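Local coordinates for protein beta-glucuronidase (Dictyoglomus thermophilum, PDB 6XXW) that probably hydrolyses beta-D-glucuronides, releasing glucuronic acid, as a member of glycosyl hydrolase family 2, at residues A[449-454]-A[490-495]. Sequence-based numbering, arbitrary orientation. Where two conformers were deposited one is given.
Sequences NTKASE and LREWYE
In the TIM barrel domain, the loop after strand 444-448 meets helix 482-497, with the Ala-452 methyl set over the indole face of Trp-493. In this CH-pi contact, CB of Ala-452 sits over the five-membered ring, 3.4 Å from its centroid and 11° off the ring normal. The indole is set under the loop by a chi1 of -76°, which puts CG anti to the carbonyl carbon. At the ring edge, near its plane, Thr-450 O lies 3.3 Å from Trp-493 CZ2; the same oxygen accepts a hydrogen bond from Arg-468. Strands 463-467 and 501-505, which precede and follow the helix, belong to the parallel barrel, and the indole packs on Ile-464, Val-466 and Ile-501. A serine in place of Trp-493 would probably leave the Ala-452 methyl over a gap and these three strand residues without their aromatic partner. Nearer solvent, Lys-451 and Glu-492 cross at about a right angle. Lys-451 NZ and Glu-492 OE1 form a salt bridge on the syn side of the carboxylate, though the 2.5 Å distance is doubtful because the lysine has two deposited conformers. At the start of the loop, Thr-450 OG1 hydrogen-bonds Thr-419 OG1 and a Tris molecule, probably from the crystallisation liquor.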
# COMPACT_ATOMS: atom_id res chain seq x y z
N ASN A 449 2.13 -0.36 33.36
CA ASN A 449 1.30 0.69 32.78
C ASN A 449 0.34 1.29 33.80
O ASN A 449 -0.36 2.25 33.47
CB ASN A 449 0.55 0.19 31.53
CG ASN A 449 -0.52 -0.84 31.84
OD1 ASN A 449 -0.58 -1.39 32.94
ND2 ASN A 449 -1.38 -1.11 30.85
N THR A 450 0.29 0.74 35.01
CA THR A 450 -0.40 1.35 36.15
C THR A 450 0.11 2.78 36.38
O THR A 450 1.24 3.12 36.02
CB THR A 450 -0.16 0.49 37.41
OG1 THR A 450 -0.62 -0.85 37.19
CG2 THR A 450 -0.89 1.03 38.66
N LYS A 451 -0.73 3.60 36.99
CA LYS A 451 -0.32 4.93 37.43
C LYS A 451 0.72 4.82 38.53
O LYS A 451 0.69 3.91 39.36
CB LYS A 451 -1.55 5.72 37.90
CG LYS A 451 -1.23 6.94 38.75
CD LYS A 451 -1.29 8.23 37.95
CE LYS A 451 -0.72 9.38 38.76
NZ LYS A 451 0.25 8.87 39.79
N ALA A 452 1.67 5.77 38.54
CA ALA A 452 2.78 5.73 39.49
C ALA A 452 2.30 5.63 40.94
O ALA A 452 2.81 4.82 41.73
CB ALA A 452 3.65 6.97 39.32
N SER A 453 1.30 6.43 41.30
CA SER A 453 0.83 6.45 42.68
C SER A 453 -0.04 5.26 43.02
O SER A 453 -0.37 5.07 44.20
CB SER A 453 0.05 7.75 42.95
OG SER A 453 -1.12 7.81 42.16
N GLU A 454 -0.42 4.43 42.04
CA GLU A 454 -1.30 3.31 42.32
C GLU A 454 -0.59 1.97 42.39
O GLU A 454 -1.12 1.05 43.04
CB GLU A 454 -2.42 3.23 41.28
CG GLU A 454 -3.15 4.55 41.08
CD GLU A 454 -4.50 4.38 40.41
OE1 GLU A 454 -4.59 3.62 39.42
OE2 GLU A 454 -5.47 5.03 40.86
N LEU A 490 6.63 11.16 34.60
CA LEU A 490 7.94 10.59 34.90
C LEU A 490 8.57 11.23 36.13
O LEU A 490 9.27 10.55 36.88
CB LEU A 490 8.87 10.72 33.70
CG LEU A 490 8.44 9.87 32.50
CD1 LEU A 490 9.37 10.08 31.32
CD2 LEU A 490 8.37 8.39 32.88
N ARG A 491 8.34 12.53 36.36
CA ARG A 491 8.82 13.15 37.59
C ARG A 491 8.13 12.56 38.81
O ARG A 491 8.75 12.45 39.88
CB ARG A 491 8.61 14.67 37.56
CG ARG A 491 9.50 15.39 36.54
CD ARG A 491 9.47 16.90 36.75
NE ARG A 491 10.35 17.59 35.81
CZ ARG A 491 11.66 17.72 35.97
NH1 ARG A 491 12.26 17.22 37.04
NH2 ARG A 491 12.38 18.36 35.06
N GLU A 492 6.87 12.16 38.68
CA GLU A 492 6.21 11.53 39.82
C GLU A 492 6.75 10.13 40.07
O GLU A 492 6.86 9.71 41.23
CB GLU A 492 4.69 11.49 39.62
CG GLU A 492 3.95 11.19 40.93
CD GLU A 492 2.50 10.81 40.72
OE1 GLU A 492 2.11 10.59 39.55
OE2 GLU A 492 1.74 10.74 41.71
N TRP A 493 7.07 9.37 39.02
CA TRP A 493 7.72 8.08 39.26
C TRP A 493 9.02 8.26 40.04
O TRP A 493 9.31 7.48 40.96
CB TRP A 493 8.00 7.35 37.95
CG TRP A 493 6.79 6.72 37.32
CD1 TRP A 493 6.00 7.28 36.36
CD2 TRP A 493 6.24 5.42 37.60
NE1 TRP A 493 4.99 6.40 36.01
CE2 TRP A 493 5.11 5.26 36.76
CE3 TRP A 493 6.58 4.38 38.48
CZ2 TRP A 493 4.33 4.11 36.77
CZ3 TRP A 493 5.80 3.22 38.48
CH2 TRP A 493 4.69 3.10 37.63
N TYR A 494 9.82 9.26 39.66
CA TYR A 494 11.11 9.40 40.33
C TYR A 494 10.94 9.91 41.75
O TYR A 494 11.67 9.49 42.66
CB TYR A 494 12.05 10.32 39.55
CG TYR A 494 13.42 10.30 40.18
CD1 TYR A 494 14.17 9.13 40.19
CD2 TYR A 494 13.94 11.42 40.81
CE1 TYR A 494 15.42 9.08 40.79
CE2 TYR A 494 15.20 11.39 41.40
CZ TYR A 494 15.93 10.22 41.39
OH TYR A 494 17.17 10.17 41.97
N GLU A 495 10.01 10.84 41.95
CA GLU A 495 9.77 11.40 43.27
C GLU A 495 9.28 10.34 44.25
O GLU A 495 9.63 10.36 45.43
CB GLU A 495 8.76 12.55 43.16
CG GLU A 495 8.24 13.12 44.48
CD GLU A 495 9.36 13.62 45.40
OE1 GLU A 495 9.26 13.41 46.63
OE2 GLU A 495 10.33 14.22 44.89